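Local coordinates for arylamine n-acetyltransferase NAT (PDB 4BGF), which transfers an acetyl group from acetyl-CoA to the amino group of arylamines, probably through a cysteine of a Cys-His-Asp triad, at residues D4-A7 and Y8-I12; L57-L61 and V62-R66; V128-G131 and G132-T136; E178-T181 and Q182-Q186. All blocks are in the same frame, centred on the assembly; numbering follows the deposited sequence.

Contact 1: residues D4-A7 and Y8-I12; sequences DLTA and YFDRI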
loop_
_atom_site.group_PDB
_atom_site.type_symbol
_atom_site.label_atom_id
_atom_site.label_comp_id
_atom_site.label_asym_id
_atom_site.label_seq_id
_atom_site.Cartn_x
_atom_site.Cartn_y
_atom_site.Cartn_z
ATOM N N ASP A 4 -11.716 6.923 -14.933
ATOM C CA ASP A 4 -11.665 8.329 -15.320
ATOM C C ASP A 4 -10.506 9.043 -14.663
ATOM O O ASP A 4 -10.611 9.440 -13.529
ATOM C CB ASP A 4 -12.963 9.031 -14.942
ATOM C CG ASP A 4 -13.946 9.115 -16.109
ATOM O OD1 ASP A 4 -13.580 9.647 -17.187
ATOM O OD2 ASP A 4 -15.094 8.640 -15.951
ATOM N N LEU A 5 -9.401 9.204 -15.380
ATOM C CA LEU A 5 -8.182 9.752 -14.806
ATOM C C LEU A 5 -8.351 11.114 -14.190
ATOM O O LEU A 5 -7.774 11.379 -13.154
ATOM C CB LEU A 5 -7.078 9.842 -15.841
ATOM C CG LEU A 5 -6.385 8.541 -16.207
ATOM C CD1 LEU A 5 -5.910 8.670 -17.629
ATOM C CD2 LEU A 5 -5.206 8.167 -15.288
ATOM N N THR A 6 -9.127 11.980 -14.825
ATOM C CA THR A 6 -9.383 13.327 -14.318
ATOM C C THR A 6 -9.768 13.292 -12.844
ATOM O O THR A 6 -9.344 14.133 -12.055
ATOM C CB THR A 6 -10.518 13.930 -15.108
ATOM O OG1 THR A 6 -10.129 13.985 -16.483
ATOM C CG2 THR A 6 -10.868 15.326 -14.627
ATOM N N ALA A 7 -10.530 12.277 -12.463
ATOM C CA ALA A 7 -11.074 12.217 -11.125
ATOM C C ALA A 7 -10.041 11.698 -10.155
ATOM O O ALA A 7 -10.032 12.073 -8.993
ATOM C CB ALA A 7 -12.278 11.353 -11.102
ATOM N N TYR A 8 -9.174 10.838 -10.655
ATOM C CA TYR A 8 -8.108 10.259 -9.863
ATOM C C TYR A 8 -7.039 11.309 -9.649
ATOM O O TYR A 8 -6.457 11.413 -8.573
ATOM C CB TYR A 8 -7.531 9.031 -10.585
ATOM C CG TYR A 8 -6.235 8.557 -9.985
ATOM C CD1 TYR A 8 -6.229 7.708 -8.880
ATOM C CD2 TYR A 8 -5.017 8.974 -10.509
ATOM C CE1 TYR A 8 -5.062 7.285 -8.319
ATOM C CE2 TYR A 8 -3.834 8.559 -9.959
ATOM C CZ TYR A 8 -3.852 7.717 -8.853
ATOM O OH TYR A 8 -2.653 7.299 -8.289
ATOM N N PHE A 9 -6.783 12.111 -10.676
ATOM C CA PHE A 9 -5.814 13.192 -10.566
ATOM C C PHE A 9 -6.274 14.295 -9.622
ATOM O O PHE A 9 -5.457 14.864 -8.918
ATOM C CB PHE A 9 -5.512 13.793 -11.932
ATOM C CG PHE A 9 -4.679 12.916 -12.819
ATOM C CD1 PHE A 9 -3.891 11.893 -12.311
ATOM C CD2 PHE A 9 -4.699 13.118 -14.188
ATOM C CE1 PHE A 9 -3.129 11.096 -13.149
ATOM C CE2 PHE A 9 -3.943 12.329 -15.036
ATOM C CZ PHE A 9 -3.158 11.311 -14.517
ATOM N N ASP A 10 -7.571 14.590 -9.592
ATOM C CA ASP A 10 -8.079 15.634 -8.706
ATOM C C ASP A 10 -8.344 15.108 -7.286
ATOM O O ASP A 10 -8.550 15.886 -6.370
ATOM C CB ASP A 10 -9.323 16.315 -9.298
ATOM C CG ASP A 10 -8.982 17.312 -10.425
ATOM O OD1 ASP A 10 -8.552 16.868 -11.519
ATOM O OD2 ASP A 10 -9.152 18.538 -10.214
ATOM N N ARG A 11 -8.310 13.799 -7.108
ATOM C CA ARG A 11 -8.391 13.187 -5.782
ATOM C C ARG A 11 -7.064 13.379 -5.077
ATOM O O ARG A 11 -7.002 13.854 -3.951
ATOM C CB ARG A 11 -8.678 11.686 -5.919
ATOM C CG ARG A 11 -8.340 10.819 -4.717
ATOM C CD ARG A 11 -9.503 10.681 -3.743
ATOM N NE ARG A 11 -9.324 9.538 -2.851
ATOM C CZ ARG A 11 -8.988 9.612 -1.563
ATOM N NH1 ARG A 11 -8.786 10.782 -0.971
ATOM N NH2 ARG A 11 -8.862 8.485 -0.863
ATOM N N ILE A 12 -6.004 12.979 -5.762
ATOM C CA ILE A 12 -4.649 13.097 -5.250
ATOM C C ILE A 12 -4.043 14.459 -5.617
ATOM O O ILE A 12 -2.918 14.751 -5.243
ATOM C CB ILE A 12 -3.750 11.925 -5.767
ATOM C CG1 ILE A 12 -3.352 12.105 -7.244
ATOM C CG2 ILE A 12 -4.467 10.599 -5.554
ATOM C CD1 ILE A 12 -2.459 11.015 -7.776
#
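The carbonyl oxygen of L5 takes the N-H of F9 at 2.8 Å from O to N, almost straight, with the donor close to the line of the C=O bond. One residue further on, D10 N reaches T6 O at 3.1 Å, the donor now tilted from the carbonyl plane, and R11 N to A7 O is a weak bond bent to 125°. On one flank the L5 and F9 side chains run alongside each other in the same direction: L5 CB sits over one face of the F9 ring, while L5 CD2 meets F9 CZ at 3.8 Å. With chi1 near -73°, F9 CG stays beside its own backbone N, which tips the ring back over the L5 peptide. D10 also folds back, and its OD1 stands 2.9 Å from T6 O; both are acceptors, so nothing bonds there, and D10 OD2 has a weak, long ion pair with R15. The Y8 ring heads instead for helix 70-83, its hydroxyl bonded to H32, and R11 reaches L61 O. This is a short amphipathic N-terminal helix of two turns, laid with one flank on the helical part of the arylamine N-acetyltransferase fold.

Contact 2: residues L57-L61 and V62-R66; sequences LADKL and VLRRR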
loop_
_atom_site.group_PDB
_atom_site.type_symbol
_atom_site.label_atom_id
_atom_site.label_comp_id
_atom_site.label_asym_id
_atom_site.label_seq_id
_atom_site.Cartn_x
_atom_site.Cartn_y
_atom_site.Cartn_z
ATOM N N LEU A 57 -12.581 -0.273 -7.780
ATOM C CA LEU A 57 -11.480 0.321 -7.071
ATOM C C LEU A 57 -11.476 1.838 -7.207
ATOM O O LEU A 57 -11.035 2.534 -6.299
ATOM C CB LEU A 57 -10.175 -0.272 -7.571
ATOM C CG LEU A 57 -9.900 -1.748 -7.227
ATOM C CD1 LEU A 57 -8.496 -2.144 -7.636
ATOM C CD2 LEU A 57 -10.082 -2.054 -5.739
ATOM N N ALA A 58 -12.005 2.354 -8.319
ATOM C CA ALA A 58 -12.109 3.801 -8.521
ATOM C C ALA A 58 -13.241 4.360 -7.679
ATOM O O ALA A 58 -13.138 5.426 -7.111
ATOM C CB ALA A 58 -12.328 4.134 -9.985
ATOM N N ASP A 59 -14.327 3.621 -7.579
ATOM C CA ASP A 59 -15.470 4.096 -6.842
ATOM C C ASP A 59 -15.143 4.232 -5.377
ATOM O O ASP A 59 -15.546 5.204 -4.755
ATOM C CB ASP A 59 -16.677 3.187 -7.063
ATOM C CG ASP A 59 -17.897 3.675 -6.340
ATOM O OD1 ASP A 59 -18.298 4.808 -6.620
ATOM O OD2 ASP A 59 -18.457 2.951 -5.495
ATOM N N LYS A 60 -14.379 3.289 -4.836
ATOM C CA LYS A 60 -13.980 3.348 -3.431
ATOM C C LYS A 60 -12.832 4.335 -3.141
ATOM O O LYS A 60 -12.980 5.238 -2.342
ATOM C CB LYS A 60 -13.603 1.961 -2.910
ATOM C CG LYS A 60 -13.199 1.976 -1.453
ATOM C CD LYS A 60 -12.747 0.632 -0.967
ATOM C CE LYS A 60 -12.410 0.690 0.447
ATOM N NZ LYS A 60 -12.137 -0.696 0.974
ATOM N N LEU A 61 -11.684 4.153 -3.769
ATOM C CA LEU A 61 -10.541 4.970 -3.432
ATOM C C LEU A 61 -10.608 6.364 -4.020
ATOM O O LEU A 61 -9.920 7.249 -3.548
ATOM C CB LEU A 61 -9.260 4.305 -3.891
ATOM C CG LEU A 61 -8.644 3.257 -2.968
ATOM C CD1 LEU A 61 -9.608 2.162 -2.760
ATOM C CD2 LEU A 61 -7.401 2.693 -3.605
ATOM N N VAL A 62 -11.403 6.572 -5.062
ATOM C CA VAL A 62 -11.472 7.917 -5.647
ATOM C C VAL A 62 -12.754 8.640 -5.310
ATOM O O VAL A 62 -12.703 9.686 -4.699
ATOM C CB VAL A 62 -11.245 7.950 -7.162
ATOM C CG1 VAL A 62 -11.234 9.401 -7.642
ATOM C CG2 VAL A 62 -9.925 7.269 -7.497
ATOM N N LEU A 63 -13.893 8.110 -5.732
ATOM C CA LEU A 63 -15.121 8.822 -5.523
ATOM C C LEU A 63 -15.389 8.926 -4.048
ATOM O O LEU A 63 -15.662 10.011 -3.539
ATOM C CB LEU A 63 -16.292 8.138 -6.206
ATOM C CG LEU A 63 -17.657 8.780 -5.910
ATOM C CD1 LEU A 63 -17.738 10.198 -6.490
ATOM C CD2 LEU A 63 -18.805 7.927 -6.418
ATOM N N ARG A 64 -15.309 7.790 -3.361
ATOM C CA ARG A 64 -15.820 7.713 -2.016
ATOM C C ARG A 64 -14.853 8.262 -0.994
ATOM O O ARG A 64 -15.189 8.340 0.181
ATOM C CB ARG A 64 -16.223 6.291 -1.667
ATOM C CG ARG A 64 -17.636 5.929 -2.120
ATOM C CD ARG A 64 -17.813 4.444 -2.317
ATOM N NE ARG A 64 -17.655 3.688 -1.086
ATOM C CZ ARG A 64 -17.430 2.382 -1.037
ATOM N NH1 ARG A 64 -17.323 1.702 -2.169
ATOM N NH2 ARG A 64 -17.302 1.766 0.132
ATOM N N ARG A 65 -13.672 8.658 -1.458
ATOM C CA ARG A 65 -12.607 9.179 -0.598
ATOM C C ARG A 65 -12.198 8.223 0.531
ATOM O O ARG A 65 -12.027 8.634 1.676
ATOM C CB ARG A 65 -12.991 10.558 -0.048
ATOM C CG ARG A 65 -13.132 11.644 -1.143
ATOM C CD ARG A 65 -13.728 12.944 -0.593
ATOM N NE ARG A 65 -12.732 13.733 0.147
ATOM C CZ ARG A 65 -12.670 15.069 0.164
ATOM N NH1 ARG A 65 -13.547 15.813 -0.504
ATOM N NH2 ARG A 65 -11.722 15.677 0.858
ATOM N N ARG A 66 -12.023 6.949 0.175
ATOM C CA ARG A 66 -11.601 5.913 1.102
ATOM C C ARG A 66 -10.191 5.526 0.764
ATOM O O ARG A 66 -9.673 5.906 -0.281
ATOM C CB ARG A 66 -12.487 4.681 0.974
ATOM C CG ARG A 66 -13.856 4.822 1.574
ATOM C CD ARG A 66 -13.826 4.673 3.085
ATOM N NE ARG A 66 -13.269 3.402 3.537
ATOM C CZ ARG A 66 -13.945 2.259 3.661
ATOM N NH1 ARG A 66 -15.231 2.164 3.371
ATOM N NH2 ARG A 66 -13.308 1.194 4.088
#
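A58 O accepts two backbone N-H groups, from V62 at 2.9 Å and from L63 at 3.1 Å, where helix 54-63 widens into a pi-type turn at its C-terminal end. The L63 donor lies nearly along the carbonyl direction, whereas V62 N comes in above the carbonyl plane. R64 N to D59 O continues the wide spacing, and R66 N bonds to K60 O at 3.2 Å, after R65 has left helical geometry with positive phi. The K60 chain, fully extended with CG anti to its backbone N (chi1 -179°), lays CG over one face of the R64 guanidinium and CE over a face of the R66 group, neither carbon centred on the group. D59 OD2 sits near the plane at the edge of the R64 group, but its salt bridge to NH1 is long at 3.7 Å; the main partner of R64 is D259, through a salt bridge from NE. K60 NZ and R66 NH2 come within 3.8 Å of each other, and the surrounding acids probably offset their like charges: E72 pairs with K60, while E39, D42 and D259 pair with R66. L61 CA directs a C-H at R66 O, 3.4 Å away.

Contact 3: residues V128-G131 and G132-T136; sequences VGFG and GQTPT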
loop_
_atom_site.group_PDB
_atom_site.type_symbol
_atom_site.label_atom_id
_atom_site.label_comp_id
_atom_site.label_asym_id
_atom_site.label_seq_id
_atom_site.Cartn_x
_atom_site.Cartn_y
_atom_site.Cartn_z
ATOM N N VAL A 128 2.674 0.835 -3.915
ATOM C CA VAL A 128 2.044 1.850 -3.072
ATOM C C VAL A 128 1.071 1.183 -2.094
ATOM O O VAL A 128 0.186 1.843 -1.565
ATOM C CB VAL A 128 1.314 2.976 -3.908
ATOM C CG1 VAL A 128 2.301 3.711 -4.778
ATOM C CG2 VAL A 128 0.175 2.428 -4.799
ATOM N N GLY A 129 1.255 -0.113 -1.847
ATOM C CA GLY A 129 0.279 -0.884 -1.109
ATOM C C GLY A 129 0.809 -1.680 0.054
ATOM O O GLY A 129 0.084 -2.484 0.613
ATOM N N PHE A 130 2.072 -1.476 0.412
ATOM C CA PHE A 130 2.659 -2.185 1.517
ATOM C C PHE A 130 2.373 -1.520 2.902
ATOM O O PHE A 130 2.615 -2.123 3.939
ATOM C CB PHE A 130 4.157 -2.400 1.267
ATOM C CG PHE A 130 4.800 -3.294 2.267
ATOM C CD1 PHE A 130 4.512 -4.644 2.294
ATOM C CD2 PHE A 130 5.674 -2.785 3.202
ATOM C CE1 PHE A 130 5.073 -5.471 3.235
ATOM C CE2 PHE A 130 6.253 -3.595 4.144
ATOM C CZ PHE A 130 5.952 -4.955 4.165
ATOM N N GLY A 131 1.810 -0.321 2.917
ATOM C CA GLY A 131 1.443 0.292 4.173
ATOM C C GLY A 131 2.522 1.277 4.507
ATOM O O GLY A 131 3.161 1.795 3.598
ATOM N N GLY A 132 2.754 1.502 5.797
ATOM C CA GLY A 132 3.645 2.557 6.257
ATOM C C GLY A 132 5.042 2.490 5.679
ATOM O O GLY A 132 5.635 3.516 5.430
ATOM N N GLN A 133 5.548 1.287 5.418
ATOM C CA GLN A 133 6.922 1.101 4.937
ATOM C C GLN A 133 6.994 0.803 3.441
ATOM O O GLN A 133 7.965 0.269 2.963
ATOM C CB GLN A 133 7.579 -0.032 5.738
ATOM C CG GLN A 133 9.113 -0.066 5.770
ATOM C CD GLN A 133 9.737 1.211 6.318
ATOM O OE1 GLN A 133 10.661 1.757 5.735
ATOM N NE2 GLN A 133 9.269 1.654 7.462
ATOM N N THR A 134 5.966 1.149 2.710
ATOM C CA THR A 134 5.964 0.871 1.306
ATOM C C THR A 134 7.064 1.781 0.709
ATOM O O THR A 134 7.410 2.806 1.305
ATOM C CB THR A 134 4.530 1.068 0.771
ATOM O OG1 THR A 134 4.281 0.255 -0.386
ATOM C CG2 THR A 134 4.243 2.498 0.470
ATOM N N PRO A 135 7.682 1.374 -0.430
ATOM C CA PRO A 135 8.684 2.261 -1.049
ATOM C C PRO A 135 8.052 3.509 -1.662
ATOM O O PRO A 135 6.911 3.474 -2.106
ATOM C CB PRO A 135 9.279 1.390 -2.152
ATOM C CG PRO A 135 8.233 0.385 -2.403
ATOM C CD PRO A 135 7.647 0.079 -1.122
ATOM N N THR A 136 8.805 4.599 -1.703
ATOM C CA THR A 136 8.279 5.926 -2.016
ATOM C C THR A 136 8.841 6.428 -3.370
ATOM O O THR A 136 8.504 7.508 -3.830
ATOM C CB THR A 136 8.641 6.892 -0.852
ATOM O OG1 THR A 136 10.054 6.897 -0.688
ATOM C CG2 THR A 136 8.061 6.415 0.458
HETATM O O HOH W 1 4.353 -1.338 6.108
#
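The F130 ring presents an edge to the peptide joining Q133 and T134, with Q133 C and T134 N near the ring plane; F130 CD2 is 3.8 Å from Q133 O. CE2 also touches Q133 CB, and the Q133 amide is turned 73° from the ring. F130 meets the rings of H110 and Y177 edge-to-face. With CG anti to the backbone N (chi1 -172°), the F130 ring swings out toward the Q133-T134 peptide, while CB stays against T134 OG1. T134 OG1 accepts the N-H of F130 at 2.9 Å and is also bonded to D127 O, so two backbone groups hold it. A type I turn runs from G131 to T134 and is closed by T134 N to G131 O at 3.0 Å, the donor well above the carbonyl plane. The backbone conformation of G131 would press a CB against the carbonyl oxygen of the residue before it. A water bridges F130 O and Q133 N. The loop follows strand 124-126, with D127, a probable triad member alongside C70 and H110, as the first residue beyond it; V128 packs on helix 22-35, T134 touches strand 209-214, and R218 of strand 217-222 hydrogen-bonds to G132 O and T134 O.

Contact 4: residues E178-T181 and Q182-Q186; sequences EFTT and QTRPQ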
loop_
_atom_site.group_PDB
_atom_site.type_symbol
_atom_site.label_atom_id
_atom_site.label_comp_id
_atom_site.label_asym_id
_atom_site.label_seq_id
_atom_site.Cartn_x
_atom_site.Cartn_y
_atom_site.Cartn_z
ATOM N N GLU A 178 9.108 -11.141 -0.007
ATOM C CA GLU A 178 9.768 -11.927 -1.036
ATOM C C GLU A 178 8.782 -12.215 -2.189
ATOM O O GLU A 178 7.596 -12.431 -1.961
ATOM C CB GLU A 178 10.332 -13.220 -0.428
ATOM C CG GLU A 178 9.298 -14.084 0.265
ATOM C CD GLU A 178 9.907 -15.110 1.196
ATOM O OE1 GLU A 178 11.131 -15.331 1.116
ATOM O OE2 GLU A 178 9.157 -15.699 2.003
ATOM N N PHE A 179 9.287 -12.190 -3.424
ATOM C CA PHE A 179 8.445 -12.328 -4.608
ATOM C C PHE A 179 9.174 -12.946 -5.791
ATOM O O PHE A 179 10.402 -13.008 -5.814
ATOM C CB PHE A 179 7.868 -10.975 -5.014
ATOM C CG PHE A 179 8.900 -9.989 -5.497
ATOM C CD1 PHE A 179 9.728 -9.336 -4.596
ATOM C CD2 PHE A 179 9.038 -9.708 -6.851
ATOM C CE1 PHE A 179 10.665 -8.433 -5.024
ATOM C CE2 PHE A 179 9.991 -8.794 -7.283
ATOM C CZ PHE A 179 10.792 -8.153 -6.366
ATOM N N THR A 180 8.397 -13.425 -6.760
ATOM C CA THR A 180 8.931 -13.777 -8.072
ATOM C C THR A 180 8.327 -12.847 -9.087
ATOM O O THR A 180 7.325 -12.211 -8.818
ATOM C CB THR A 180 8.616 -15.223 -8.495
ATOM O OG1 THR A 180 7.223 -15.355 -8.780
ATOM C CG2 THR A 180 9.009 -16.207 -7.403
ATOM N N THR A 181 8.931 -12.784 -10.265
ATOM C CA THR A 181 8.424 -11.916 -11.335
ATOM C C THR A 181 7.517 -12.659 -12.290
ATOM O O THR A 181 7.483 -12.384 -13.488
ATOM C CB THR A 181 9.554 -11.306 -12.149
ATOM O OG1 THR A 181 10.485 -12.334 -12.496
ATOM C CG2 THR A 181 10.207 -10.212 -11.353
ATOM N N GLN A 182 6.772 -13.604 -11.738
ATOM C CA GLN A 182 5.760 -14.299 -12.492
ATOM C C GLN A 182 4.508 -13.454 -12.519
ATOM O O GLN A 182 4.006 -13.054 -11.483
ATOM C CB GLN A 182 5.496 -15.620 -11.827
ATOM C CG GLN A 182 4.498 -16.477 -12.504
ATOM C CD GLN A 182 4.387 -17.819 -11.818
ATOM O OE1 GLN A 182 5.213 -18.173 -10.965
ATOM N NE2 GLN A 182 3.368 -18.578 -12.183
ATOM N N THR A 183 4.032 -13.163 -13.716
ATOM C CA THR A 183 2.851 -12.345 -13.913
ATOM C C THR A 183 1.623 -13.066 -13.344
ATOM O O THR A 183 1.391 -14.214 -13.693
ATOM C CB THR A 183 2.682 -12.124 -15.410
ATOM O OG1 THR A 183 3.885 -11.549 -15.946
ATOM C CG2 THR A 183 1.519 -11.227 -15.694
ATOM N N ARG A 184 0.863 -12.432 -12.452
ATOM C CA ARG A 184 -0.281 -13.092 -11.833
ATOM C C ARG A 184 -1.544 -12.540 -12.425
ATOM O O ARG A 184 -1.717 -11.331 -12.474
ATOM C CB ARG A 184 -0.306 -12.909 -10.338
ATOM C CG ARG A 184 0.981 -13.300 -9.667
ATOM C CD ARG A 184 1.321 -14.780 -9.798
ATOM N NE ARG A 184 2.523 -15.059 -9.021
ATOM C CZ ARG A 184 3.014 -16.274 -8.789
ATOM N NH1 ARG A 184 2.411 -17.351 -9.296
ATOM N NH2 ARG A 184 4.113 -16.416 -8.044
ATOM N N PRO A 185 -2.430 -13.429 -12.887
ATOM C CA PRO A 185 -3.670 -13.040 -13.543
ATOM C C PRO A 185 -4.673 -12.521 -12.532
ATOM O O PRO A 185 -4.468 -12.782 -11.351
ATOM C CB PRO A 185 -4.151 -14.332 -14.190
ATOM C CG PRO A 185 -3.600 -15.392 -13.350
ATOM C CD PRO A 185 -2.309 -14.890 -12.780
ATOM N N GLN A 186 -5.709 -11.804 -12.962
ATOM C CA GLN A 186 -6.590 -11.148 -12.020
ATOM C C GLN A 186 -7.215 -12.168 -11.064
ATOM O O GLN A 186 -7.407 -11.895 -9.881
ATOM C CB GLN A 186 -7.675 -10.366 -12.764
ATOM C CG GLN A 186 -7.177 -9.114 -13.412
ATOM C CD GLN A 186 -6.700 -8.139 -12.372
ATOM O OE1 GLN A 186 -7.386 -7.930 -11.386
ATOM N NE2 GLN A 186 -5.504 -7.577 -12.553
HETATM O O HOH W 2 4.685 -13.078 -8.875
#
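Past strand 173-179 the chain bends at T181, whose psi of 34° breaks the extended run, before Q182, T183 and R184 return to extended angles. No clear direct hydrogen bond joins residues 178-181 to 182-186; a water does that work. It donates to T180 O at 2.8 Å and to Q182 O at 2.7 Å, and accepts from R184 NE at 2.9 Å. Two carbonyls and a guanidinium N-H thus meet at one water on the inside of the bend. R184 doubles back because its chain kinks at chi2 (-64°), which brings the guanidinium over Q182 CB: the carbon faces the middle of the group from 3.9 Å. The same kink takes R184 NH2 to within 3.4 Å of T180 OG1, where the two side chains run roughly perpendicular. T180 OG1 also packs against Q182 CB at 3.5 Å. The side chain of R184 lies on A92 and Q108, and its backbone bonds to R90, so the connection remains tied to strand 87-95 after the bend. The arrangement is a water-bridged surface connection from a strand of the seven-stranded antiparallel sheet to helix 186-198, with P185 at the N-cap position of that helix.

The four contacts follow one another along the chain. Contacts 1 and 2 are neighbours, with centres 10 Å apart, and helices 5-11 and 54-63 touch there through R11 and V62. Both also lean on helix 70-83, so they belong to the helical part that carries C70. Contact 3 is the innermost, about 5 Å from the centre of the chain, and lies about 21 Å and 19 Å from the centres of contacts 1 and 2; its loop comes right after D127, probably beside the catalytic triad. Contact 4 is at the surface, where a strand of the seven-stranded sheet gives way to a loop, its nearest atoms about 8 Å from those of contact 3.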